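Local coordinates for lipase-esterase related protein (Clostridium acetobutylicum, PDB 3E0X) that is of unknown function but adopts the alpha/beta-hydrolase fold, probably acts as a hydrolase, and holds ortho-xylene in its pocket in this crystal, at residues A[58-63]-A[67-72]; A[91-96]-A[173-178]; A[97-102]-A[110-115]; A[118-123]-A[207-212]. One frame throughout, in Å; residues are numbered along the deposited sequence.

Interaction 1: residues A[58-63]-A[67-72]; sequences QCPSTV and IDNVAN
V63 and I67, one turn apart at the start of helix 63-76, touch where the loop after strand 43-47 enters this helix, one of those flanking the central sheet of the alpha/beta-hydrolase fold. T62 is the N-cap, its OG1 accepting a hydrogen bond from G65 N. The turn is closed in the ordinary i to i+4 way: I67 N donates to V63 O over 2.8 Å, with an N-H...O angle of 161°. The side chain of I67 leans back over the same carbonyl. Its CG1 is set anti to the carbonyl carbon, beside the backbone N (chi1 -68°), which brings I67 CG1 to 3.2 Å from V63 O. From there the extended chain carries I67 CD1 across to V63 CG1, 3.7 Å away, an apolar contact of two methyls between buried residues. Together they form part of the apolar side of the helix, and V63 also packs on M93 and I97 of helix 93-102. On the loop side, N170 of helix 165-177 donates to P60 O and ties the incoming chain to a second helix. Two residues beyond I67, N69 reaches out from the opposite direction to the ring of P60. This approach is van der Waals contact without a hydrogen bond, made by the amide nitrogen alone: N69 ND2 stands 3.3 Å from P60 CG and 4.1 Å from P60 CD.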
loop_
_atom_site.group_PDB
_atom_site.type_symbol
_atom_site.label_atom_id
_atom_site.label_comp_id
_atom_site.label_asym_id
_atom_site.label_seq_id
_atom_site.Cartn_x
_atom_site.Cartn_y
_atom_site.Cartn_z
ATOM N N GLN A 58 14.288 -12.805 -2.616
ATOM C CA GLN A 58 13.423 -13.322 -1.560
ATOM C C GLN A 58 12.577 -12.174 -1.000
ATOM O O GLN A 58 13.099 -11.092 -0.704
ATOM C CB GLN A 58 14.269 -13.981 -0.447
ATOM C CG GLN A 58 13.567 -14.291 0.888
ATOM C CD GLN A 58 12.623 -15.474 0.830
ATOM O OE1 GLN A 58 12.584 -16.215 -0.160
ATOM N NE2 GLN A 58 11.859 -15.666 1.914
ATOM N N CYS A 59 11.272 -12.397 -0.847
ATOM C CA CYS A 59 10.435 -11.370 -0.222
ATOM C C CYS A 59 10.859 -11.250 1.231
ATOM O O CYS A 59 10.963 -12.264 1.919
ATOM C CB CYS A 59 8.965 -11.773 -0.216
ATOM S SG CYS A 59 8.198 -12.019 -1.823
ATOM N N PRO A 60 11.131 -10.025 1.713
ATOM C CA PRO A 60 11.335 -9.832 3.150
ATOM C C PRO A 60 10.160 -10.396 3.960
ATOM O O PRO A 60 9.003 -10.340 3.516
ATOM C CB PRO A 60 11.384 -8.310 3.280
ATOM C CG PRO A 60 11.949 -7.838 1.955
ATOM C CD PRO A 60 11.352 -8.778 0.942
ATOM N N SER A 61 10.465 -10.924 5.146
ATOM C CA SER A 61 9.453 -11.575 5.975
ATOM C C SER A 61 8.786 -10.618 6.935
ATOM O O SER A 61 7.812 -10.987 7.613
ATOM C CB SER A 61 10.055 -12.704 6.800
ATOM O OG SER A 61 10.503 -13.748 5.952
ATOM N N THR A 62 9.284 -9.384 6.996
ATOM C CA THR A 62 8.752 -8.391 7.945
ATOM C C THR A 62 8.458 -7.082 7.254
ATOM O O THR A 62 9.104 -6.735 6.241
ATOM C CB THR A 62 9.711 -8.128 9.135
ATOM O OG1 THR A 62 10.851 -7.380 8.700
ATOM C CG2 THR A 62 10.181 -9.446 9.751
ATOM N N VAL A 63 7.512 -6.316 7.810
ATOM C CA VAL A 63 7.271 -4.998 7.229
ATOM C C VAL A 63 8.527 -4.121 7.353
ATOM O O VAL A 63 8.807 -3.306 6.479
ATOM C CB VAL A 63 6.025 -4.357 7.844
ATOM C CG1 VAL A 63 5.887 -2.907 7.414
ATOM C CG2 VAL A 63 4.783 -5.139 7.383
ATOM N N ILE A 67 10.205 -1.709 4.621
ATOM C CA ILE A 67 10.461 -0.293 4.942
ATOM C C ILE A 67 11.901 0.090 4.580
ATOM O O ILE A 67 12.114 1.091 3.888
ATOM C CB ILE A 67 10.161 -0.001 6.447
ATOM C CG1 ILE A 67 8.651 -0.106 6.755
ATOM C CG2 ILE A 67 10.747 1.332 6.877
ATOM C CD1 ILE A 67 8.340 -0.250 8.250
ATOM N N ASP A 68 12.860 -0.747 4.981
ATOM C CA ASP A 68 14.263 -0.490 4.649
ATOM C C ASP A 68 14.495 -0.499 3.136
ATOM O O ASP A 68 15.229 0.337 2.602
ATOM C CB ASP A 68 15.165 -1.504 5.346
ATOM C CG ASP A 68 15.231 -1.291 6.852
ATOM O OD1 ASP A 68 14.761 -0.240 7.330
ATOM O OD2 ASP A 68 15.756 -2.196 7.557
ATOM N N ASN A 69 13.853 -1.426 2.429
ATOM C CA ASN A 69 14.012 -1.471 0.978
ATOM C C ASN A 69 13.472 -0.206 0.316
ATOM O O ASN A 69 14.079 0.317 -0.636
ATOM C CB ASN A 69 13.287 -2.667 0.356
ATOM C CG ASN A 69 13.845 -4.030 0.768
ATOM O OD1 ASN A 69 14.979 -4.197 1.256
ATOM N ND2 ASN A 69 13.026 -5.025 0.528
ATOM N N VAL A 70 12.296 0.231 0.760
ATOM C CA VAL A 70 11.653 1.399 0.150
ATOM C C VAL A 70 12.424 2.669 0.485
ATOM O O VAL A 70 12.599 3.533 -0.381
ATOM C CB VAL A 70 10.152 1.497 0.514
ATOM C CG1 VAL A 70 9.571 2.791 -0.008
ATOM C CG2 VAL A 70 9.411 0.298 -0.089
ATOM N N ALA A 71 12.920 2.779 1.718
ATOM C CA ALA A 71 13.743 3.934 2.073
ATOM C C ALA A 71 15.032 3.974 1.227
ATOM O O ALA A 71 15.425 5.042 0.744
ATOM C CB ALA A 71 14.059 3.965 3.587
ATOM N N ASN A 72 15.655 2.820 1.001
ATOM C CA ASN A 72 16.850 2.759 0.148
ATOM C C ASN A 72 16.533 3.235 -1.260
ATOM O O ASN A 72 17.313 3.985 -1.862
ATOM C CB ASN A 72 17.395 1.328 0.172
ATOM C CG ASN A 72 18.580 1.124 -0.724
ATOM O OD1 ASN A 72 19.550 1.881 -0.656
ATOM N ND2 ASN A 72 18.527 0.078 -1.554
#

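Interaction 2: residues A[91-96]-A[173-178]; sequences YSMGGA and IACKLI. With OXE (ortho-xylene), chain C.
M93, a selenomethionine, and C175 meet with the thiol sulfur against the base of the longer chain. C175 SG lies 3.6 Å from M93 CB and 3.7 Å from M93 CG, alongside the bond between them. M93 CG is anti to the backbone N (chi1 -176°), and with the second torsion also extended M93 SE comes to 4.3 Å from A174 CB; the chain bends only beyond it, at chi3. One turn further on, A96 CB points at I178 CG2 in a looser contact of 4.5 Å. No hydrogen bond crosses between the segments; the join is apolar and buried. Next to it, S92 occupies the sharp strand-to-helix turn of a probable nucleophile elbow, with positive phi (61°), and its OG is hydrogen-bonded by S25 N. S92 CB sits over the centre of the Y91 ring, 3.7 Å above the plane, while Y91 CE2 approaches the methyl C2' of the bound ortho-xylene at 3.3 Å. The start of helix 93-102 thus lies between helix 165-177 and the sheet, where the backbones of Y91 and S92 are hydrogen-bonded to V22 and L115, while V63 of helix 63-76 touches both M93 and I178.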
loop_
_atom_site.group_PDB
_atom_site.type_symbol
_atom_site.label_atom_id
_atom_site.label_comp_id
_atom_site.label_asym_id
_atom_site.label_seq_id
_atom_site.Cartn_x
_atom_site.Cartn_y
_atom_site.Cartn_z
ATOM N N TYR A 91 -0.772 0.845 -0.335
ATOM C CA TYR A 91 -2.000 0.068 -0.273
ATOM C C TYR A 91 -1.819 -1.212 0.524
ATOM O O TYR A 91 -0.819 -1.894 0.331
ATOM C CB TYR A 91 -2.357 -0.328 -1.719
ATOM C CG TYR A 91 -3.384 -1.434 -1.877
ATOM C CD1 TYR A 91 -4.656 -1.343 -1.294
ATOM C CD2 TYR A 91 -3.082 -2.579 -2.613
ATOM C CE1 TYR A 91 -5.628 -2.351 -1.460
ATOM C CE2 TYR A 91 -4.026 -3.621 -2.759
ATOM C CZ TYR A 91 -5.297 -3.494 -2.198
ATOM O OH TYR A 91 -6.236 -4.487 -2.364
ATOM N N SER A 92 -2.796 -1.559 1.376
ATOM C CA SER A 92 -2.741 -2.836 2.073
ATOM C C SER A 92 -1.465 -2.873 2.946
ATOM O O SER A 92 -1.218 -1.919 3.701
ATOM C CB SER A 92 -2.904 -3.971 1.031
ATOM O OG SER A 92 -2.297 -5.214 1.361
HETATM N N MSE A 93 -0.680 -3.940 2.859
HETATM C CA MSE A 93 0.613 -3.980 3.552
HETATM C C MSE A 93 1.448 -2.709 3.263
HETATM O O MSE A 93 2.185 -2.217 4.156
HETATM C CB MSE A 93 1.423 -5.220 3.142
HETATM C CG MSE A 93 2.748 -5.358 3.904
HETATM SE SE MSE A 93 3.655 -6.993 3.377
HETATM C CE MSE A 93 3.982 -6.507 1.521
ATOM N N GLY A 94 1.326 -2.179 2.046
ATOM C CA GLY A 94 2.011 -0.947 1.643
ATOM C C GLY A 94 1.634 0.232 2.516
ATOM O O GLY A 94 2.433 1.158 2.654
ATOM N N GLY A 95 0.418 0.222 3.083
ATOM C CA GLY A 95 -0.008 1.274 4.022
ATOM C C GLY A 95 0.904 1.272 5.242
ATOM O O GLY A 95 1.409 2.319 5.658
ATOM N N ALA A 96 1.114 0.092 5.832
ATOM C CA ALA A 96 2.026 -0.014 6.966
ATOM C C ALA A 96 3.432 0.391 6.533
ATOM O O ALA A 96 4.137 1.073 7.265
ATOM C CB ALA A 96 2.010 -1.425 7.538
ATOM N N ILE A 173 1.656 -12.997 6.971
ATOM C CA ILE A 173 2.380 -13.199 8.229
ATOM C C ILE A 173 3.091 -11.895 8.630
ATOM O O ILE A 173 3.032 -11.492 9.807
ATOM C CB ILE A 173 3.372 -14.407 8.135
ATOM C CG1 ILE A 173 2.560 -15.709 8.005
ATOM C CG2 ILE A 173 4.330 -14.410 9.320
ATOM C CD1 ILE A 173 3.373 -16.971 7.667
ATOM N N ALA A 174 3.729 -11.221 7.660
ATOM C CA ALA A 174 4.374 -9.926 7.957
ATOM C C ALA A 174 3.333 -8.947 8.515
ATOM O O ALA A 174 3.607 -8.207 9.494
ATOM C CB ALA A 174 5.038 -9.362 6.703
ATOM N N CYS A 175 2.121 -8.980 7.938
ATOM C CA CYS A 175 1.072 -8.075 8.429
ATOM C C CYS A 175 0.607 -8.419 9.827
ATOM O O CYS A 175 0.367 -7.521 10.642
ATOM C CB CYS A 175 -0.122 -8.073 7.483
ATOM S SG CYS A 175 0.217 -7.198 5.934
ATOM N N LYS A 176 0.492 -9.713 10.126
ATOM C CA LYS A 176 0.067 -10.104 11.460
ATOM C C LYS A 176 1.134 -9.728 12.515
ATOM O O LYS A 176 0.793 -9.471 13.676
ATOM C CB LYS A 176 -0.272 -11.593 11.519
ATOM C CG LYS A 176 -0.663 -12.020 12.916
ATOM C CD LYS A 176 -1.383 -13.339 12.995
ATOM C CE LYS A 176 -1.618 -13.632 14.480
ATOM N NZ LYS A 176 -1.523 -15.065 14.840
ATOM N N LEU A 177 2.405 -9.668 12.113
ATOM C CA LEU A 177 3.483 -9.344 13.036
ATOM C C LEU A 177 3.650 -7.842 13.282
ATOM O O LEU A 177 4.053 -7.475 14.376
ATOM C CB LEU A 177 4.802 -9.896 12.519
ATOM C CG LEU A 177 4.956 -11.421 12.510
ATOM C CD1 LEU A 177 6.254 -11.816 11.781
ATOM C CD2 LEU A 177 4.891 -12.027 13.906
ATOM N N ILE A 178 3.367 -6.986 12.295
ATOM C CA ILE A 178 3.708 -5.549 12.420
ATOM C C ILE A 178 2.863 -4.797 13.455
ATOM O O ILE A 178 1.650 -5.016 13.575
ATOM C CB ILE A 178 3.643 -4.828 11.052
ATOM C CG1 ILE A 178 4.324 -3.450 11.116
ATOM C CG2 ILE A 178 2.187 -4.734 10.523
ATOM C CD1 ILE A 178 5.843 -3.457 11.499
HETATM C C1 OXE C . -4.604 -8.014 -0.140
HETATM C C2 OXE C . -4.092 -7.512 -1.434
HETATM C C3 OXE C . -4.599 -8.017 -2.629
HETATM C C4 OXE C . -5.605 -8.987 -2.573
HETATM C C5 OXE C . -6.090 -9.477 -1.355
HETATM C C6 OXE C . -5.606 -8.987 -0.130
HETATM C "C1'" OXE C . -4.056 -7.431 1.139
HETATM C "C2'" OXE C . -3.013 -6.472 -1.446
#

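Interaction 3: residues A[97-102]-A[110-115]; sequences IVLGVA and RKVVSL
V112 carries this contact, pointing from strand 109-115 toward helix 93-102, where it meets V98 on the sheet-facing side. Its two methyls divide the work. V112 CG1, anti to the backbone N (chi1 163°), meets V98 CG2 at 3.3 Å, closer than usual for two carbons and a sign of tight packing; the two side chains cross obliquely. V98 CG2 makes this contact from the crowded position between its own backbone N and carbonyl carbon. The same V112 CG1 is brushed by the end of L99, whose CD2 lies 4.4 Å away. V112 CG2 is turned along the helix toward its C-terminal end, where it finds A102 CB at 4.0 Å and V98 O at 3.8 Å. At V113 the strand presents backbone instead of side chain: V113 O lies 3.6 Å from V98 CG2, while the valine side chain leaves from the other face of the sheet to pack on I89, I194 and F244. The segments 97-102 and 110-115 run nearly antiparallel, at 159°, with their axes 8.2 Å apart, and no hydrogen bond links them. L88 of strand 86-91 touches both V98 and V112 and adds to the apolar layer between helix and sheet. This is the packing of a beta-alpha-beta unit, strand 86-91, helix 93-102 and strand 109-115, in the middle of the sheet of the alpha/beta-hydrolase fold.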
loop_
_atom_site.group_PDB
_atom_site.type_symbol
_atom_site.label_atom_id
_atom_site.label_comp_id
_atom_site.label_asym_id
_atom_site.label_seq_id
_atom_site.Cartn_x
_atom_site.Cartn_y
_atom_site.Cartn_z
ATOM N N ILE A 97 3.848 -0.021 5.336
ATOM C CA ILE A 97 5.211 0.277 4.865
ATOM C C ILE A 97 5.419 1.795 4.769
ATOM O O ILE A 97 6.461 2.314 5.231
ATOM C CB ILE A 97 5.511 -0.426 3.518
ATOM C CG1 ILE A 97 5.552 -1.939 3.728
ATOM C CG2 ILE A 97 6.820 0.091 2.932
ATOM C CD1 ILE A 97 5.462 -2.715 2.416
ATOM N N VAL A 98 4.451 2.510 4.182
ATOM C CA VAL A 98 4.668 3.949 3.982
ATOM C C VAL A 98 4.618 4.712 5.308
ATOM O O VAL A 98 5.312 5.728 5.462
ATOM C CB VAL A 98 3.789 4.595 2.882
ATOM C CG1 VAL A 98 4.079 3.903 1.549
ATOM C CG2 VAL A 98 2.280 4.492 3.236
ATOM N N LEU A 99 3.821 4.224 6.272
ATOM C CA LEU A 99 3.883 4.796 7.615
ATOM C C LEU A 99 5.280 4.568 8.220
ATOM O O LEU A 99 5.864 5.471 8.857
ATOM C CB LEU A 99 2.788 4.174 8.479
ATOM C CG LEU A 99 1.355 4.538 8.050
ATOM C CD1 LEU A 99 0.346 3.627 8.767
ATOM C CD2 LEU A 99 1.061 6.028 8.316
ATOM N N GLY A 100 5.835 3.371 8.022
ATOM C CA GLY A 100 7.184 3.096 8.524
ATOM C C GLY A 100 8.240 3.979 7.856
ATOM O O GLY A 100 9.197 4.434 8.491
ATOM N N VAL A 101 8.073 4.231 6.558
ATOM C CA VAL A 101 9.002 5.120 5.831
ATOM C C VAL A 101 8.899 6.558 6.343
ATOM O O VAL A 101 9.927 7.247 6.495
ATOM C CB VAL A 101 8.809 5.047 4.304
ATOM C CG1 VAL A 101 9.760 6.024 3.609
ATOM C CG2 VAL A 101 9.114 3.625 3.853
ATOM N N ALA A 102 7.682 7.001 6.638
ATOM C CA ALA A 102 7.511 8.338 7.210
ATOM C C ALA A 102 8.368 8.470 8.475
ATOM O O ALA A 102 8.967 9.517 8.718
ATOM C CB ALA A 102 6.044 8.581 7.541
ATOM N N ARG A 110 7.212 14.123 1.855
ATOM C CA ARG A 110 6.463 15.258 2.404
ATOM C C ARG A 110 5.069 14.903 2.927
ATOM O O ARG A 110 4.531 15.598 3.785
ATOM C CB ARG A 110 6.352 16.380 1.381
ATOM C CG ARG A 110 7.714 16.893 0.863
ATOM C CD ARG A 110 8.575 17.541 1.957
ATOM N NE ARG A 110 7.886 18.715 2.489
ATOM C CZ ARG A 110 7.710 18.976 3.792
ATOM N NH1 ARG A 110 8.227 18.175 4.729
ATOM N NH2 ARG A 110 7.005 20.044 4.149
ATOM N N LYS A 111 4.474 13.833 2.397
ATOM C CA LYS A 111 3.136 13.393 2.826
ATOM C C LYS A 111 3.038 11.898 2.593
ATOM O O LYS A 111 3.730 11.332 1.736
ATOM C CB LYS A 111 2.033 14.057 1.999
ATOM C CG LYS A 111 1.930 15.555 2.172
ATOM C CD LYS A 111 0.687 16.078 1.449
ATOM C CE LYS A 111 0.576 17.611 1.609
ATOM N NZ LYS A 111 1.812 18.257 1.070
ATOM N N VAL A 112 2.115 11.269 3.311
ATOM C CA VAL A 112 1.856 9.850 3.109
ATOM C C VAL A 112 0.361 9.570 3.078
ATOM O O VAL A 112 -0.402 10.176 3.821
ATOM C CB VAL A 112 2.542 9.013 4.232
ATOM C CG1 VAL A 112 1.982 7.602 4.321
ATOM C CG2 VAL A 112 4.060 9.051 4.067
ATOM N N VAL A 113 -0.044 8.637 2.202
ATOM C CA VAL A 113 -1.409 8.144 2.176
ATOM C C VAL A 113 -1.402 6.637 2.422
ATOM O O VAL A 113 -0.673 5.884 1.754
ATOM C CB VAL A 113 -2.034 8.385 0.797
ATOM C CG1 VAL A 113 -3.435 7.795 0.726
ATOM C CG2 VAL A 113 -2.076 9.888 0.481
ATOM N N SER A 114 -2.232 6.215 3.371
ATOM C CA SER A 114 -2.443 4.792 3.627
ATOM C C SER A 114 -3.814 4.425 3.090
ATOM O O SER A 114 -4.838 4.871 3.639
ATOM C CB SER A 114 -2.353 4.478 5.129
ATOM O OG SER A 114 -2.717 3.119 5.398
ATOM N N LEU A 115 -3.822 3.632 2.023
ATOM C CA LEU A 115 -5.041 3.266 1.321
ATOM C C LEU A 115 -5.376 1.819 1.692
ATOM O O LEU A 115 -4.591 0.905 1.397
ATOM C CB LEU A 115 -4.759 3.375 -0.179
ATOM C CG LEU A 115 -5.788 2.927 -1.203
ATOM C CD1 LEU A 115 -7.092 3.636 -0.948
ATOM C CD2 LEU A 115 -5.225 3.211 -2.602
#

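Interaction 4: residues A[118-123]-A[207-212]; sequences GARFDK and SEIIKK
R120 and I209 are brought together by an arginine chain that is extended through its first two torsions, CG anti to the backbone N, and then kinks at the third (chi3 68°), carrying the guanidinium over to helix 204-213. I209 answers with CG1 placed beside its backbone N and CD1 stretched outward. The two side chains cross at about a right angle, and R120 NH2 comes to 3.4 Å from I209 CD1. The methyl approaches the guanidinium obliquely.

Within the loop the same guanidinium has a polar partner. R120 NE donates to D122 OD1 at 3.1 Å with an N-H...O angle of 152°, part of a salt bridge. The carboxylate is met from above, 75° out of its plane. R120 also leans on D179 and V181, residues just beyond helix 165-177.

One residue after I209, I210 has the same first torsion and sends its CD1 deeper, to 3.9 Å from G118 CA and 4.4 Å from A119 N, so that a methyl rests directly on the loop backbone. The same isoleucine touches L99 of helix 93-102 and V191 of strand 191-196. Beyond R120, K123 forms a salt bridge with E205 near the start of the helix.

Between the two segments themselves there are only van der Waals contacts: a methyl of buried I210 on glycine backbone, and a methyl of partly exposed I209 against a guanidinium whose charge is probably balanced at least in part by D122.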
loop_
_atom_site.group_PDB
_atom_site.type_symbol
_atom_site.label_atom_id
_atom_site.label_comp_id
_atom_site.label_asym_id
_atom_site.label_seq_id
_atom_site.Cartn_x
_atom_site.Cartn_y
_atom_site.Cartn_z
ATOM N N GLY A 118 -3.149 0.109 7.430
ATOM C CA GLY A 118 -3.136 0.068 8.880
ATOM C C GLY A 118 -1.706 0.106 9.389
ATOM O O GLY A 118 -0.753 -0.073 8.618
ATOM N N ALA A 119 -1.577 0.341 10.691
ATOM C CA ALA A 119 -0.298 0.271 11.368
ATOM C C ALA A 119 -0.154 -1.015 12.186
ATOM O O ALA A 119 0.901 -1.296 12.721
ATOM C CB ALA A 119 -0.134 1.476 12.289
ATOM N N ARG A 120 -1.245 -1.751 12.315
ATOM C CA ARG A 120 -1.322 -2.996 13.094
ATOM C C ARG A 120 -2.584 -3.672 12.596
ATOM O O ARG A 120 -3.582 -3.009 12.301
ATOM C CB ARG A 120 -1.396 -2.676 14.605
ATOM C CG ARG A 120 -1.551 -3.865 15.570
ATOM C CD ARG A 120 -1.798 -3.368 17.002
ATOM N NE ARG A 120 -3.097 -2.722 17.162
ATOM C CZ ARG A 120 -3.359 -1.740 18.024
ATOM N NH1 ARG A 120 -2.422 -1.287 18.841
ATOM N NH2 ARG A 120 -4.574 -1.210 18.071
ATOM N N PHE A 121 -2.527 -4.992 12.479
ATOM C CA PHE A 121 -3.634 -5.755 11.914
ATOM C C PHE A 121 -4.030 -6.849 12.895
ATOM O O PHE A 121 -4.047 -8.032 12.549
ATOM C CB PHE A 121 -3.236 -6.330 10.547
ATOM C CG PHE A 121 -2.783 -5.274 9.566
ATOM C CD1 PHE A 121 -3.703 -4.547 8.807
ATOM C CD2 PHE A 121 -1.432 -4.984 9.437
ATOM C CE1 PHE A 121 -3.270 -3.550 7.918
ATOM C CE2 PHE A 121 -0.993 -3.986 8.539
ATOM C CZ PHE A 121 -1.914 -3.277 7.770
ATOM N N ASP A 122 -4.384 -6.444 14.112
ATOM C CA ASP A 122 -4.568 -7.388 15.221
ATOM C C ASP A 122 -5.867 -8.172 15.205
ATOM O O ASP A 122 -6.024 -9.091 16.001
ATOM C CB ASP A 122 -4.397 -6.650 16.555
ATOM C CG ASP A 122 -5.322 -5.468 16.678
ATOM O OD1 ASP A 122 -5.183 -4.542 15.873
ATOM O OD2 ASP A 122 -6.213 -5.457 17.557
ATOM N N LYS A 123 -6.784 -7.814 14.311
ATOM C CA LYS A 123 -8.074 -8.482 14.265
ATOM C C LYS A 123 -8.279 -9.341 13.009
ATOM O O LYS A 123 -9.394 -9.790 12.737
ATOM C CB LYS A 123 -9.219 -7.487 14.463
ATOM C CG LYS A 123 -9.229 -6.857 15.840
ATOM C CD LYS A 123 -10.523 -6.173 16.126
ATOM C CE LYS A 123 -10.428 -5.437 17.470
ATOM N NZ LYS A 123 -11.631 -4.585 17.690
ATOM N N SER A 207 -7.750 2.364 10.265
ATOM C CA SER A 207 -7.567 3.700 9.701
ATOM C C SER A 207 -7.943 4.783 10.712
ATOM O O SER A 207 -7.332 5.870 10.737
ATOM C CB SER A 207 -8.354 3.826 8.405
ATOM O OG SER A 207 -7.657 3.187 7.331
ATOM N N GLU A 208 -8.930 4.482 11.556
ATOM C CA GLU A 208 -9.290 5.426 12.631
ATOM C C GLU A 208 -8.124 5.597 13.624
ATOM O O GLU A 208 -7.908 6.685 14.167
ATOM C CB GLU A 208 -10.571 4.983 13.353
ATOM C CG GLU A 208 -11.824 5.117 12.493
ATOM C CD GLU A 208 -12.467 6.513 12.500
ATOM O OE1 GLU A 208 -11.833 7.483 12.980
ATOM O OE2 GLU A 208 -13.621 6.648 12.011
ATOM N N ILE A 209 -7.390 4.525 13.890
ATOM C CA ILE A 209 -6.229 4.629 14.769
ATOM C C ILE A 209 -5.157 5.530 14.132
ATOM O O ILE A 209 -4.555 6.365 14.807
ATOM C CB ILE A 209 -5.661 3.222 15.136
ATOM C CG1 ILE A 209 -6.612 2.505 16.119
ATOM C CG2 ILE A 209 -4.275 3.342 15.707
ATOM C CD1 ILE A 209 -6.308 1.066 16.244
ATOM N N ILE A 210 -4.935 5.394 12.823
ATOM C CA ILE A 210 -3.955 6.277 12.165
ATOM C C ILE A 210 -4.365 7.755 12.348
ATOM O O ILE A 210 -3.538 8.616 12.721
ATOM C CB ILE A 210 -3.817 5.932 10.659
ATOM C CG1 ILE A 210 -3.201 4.550 10.504
ATOM C CG2 ILE A 210 -2.992 7.032 9.905
ATOM C CD1 ILE A 210 -3.345 3.983 9.091
ATOM N N LYS A 211 -5.644 8.039 12.107
ATOM C CA LYS A 211 -6.153 9.410 12.249
ATOM C C LYS A 211 -5.970 9.886 13.687
ATOM O O LYS A 211 -5.551 11.024 13.923
ATOM C CB LYS A 211 -7.620 9.492 11.841
ATOM C CG LYS A 211 -8.282 10.839 12.143
ATOM C CD LYS A 211 -8.080 11.811 11.004
ATOM C CE LYS A 211 -8.664 13.178 11.335
ATOM N NZ LYS A 211 -7.742 13.908 12.259
ATOM N N LYS A 212 -6.261 9.020 14.655
ATOM C CA LYS A 212 -6.167 9.422 16.065
ATOM C C LYS A 212 -4.735 9.750 16.478
ATOM O O LYS A 212 -4.508 10.703 17.240
ATOM C CB LYS A 212 -6.699 8.297 16.953
ATOM C CG LYS A 212 -6.658 8.625 18.431
ATOM C CD LYS A 212 -7.231 7.506 19.281
ATOM C CE LYS A 212 -6.408 6.221 19.162
ATOM N NZ LYS A 212 -6.797 5.205 20.195
#

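Helix 93-102 connects the set: its start serves interaction 2 and its remainder interaction 3, whose centres lie 12 Å apart and which also touch through G95 CA, 3.6 Å from S114 OG. Interaction 1 packs on both, through S61 O at 3.3 Å from A174 CB and I67 CD1 at 3.6 Å from G100 CA. Interaction 4 touches interactions 2 and 3 but not interaction 1; its G118 O lies 3.3 Å from A96 CB of interaction 2. Interaction 2 alone includes ortho-xylene pocket residues, Y91 and S92; the side chain of V63 and residue G118 are each about 11 Å from the ligand, and the side chain of V98 about 13 Å.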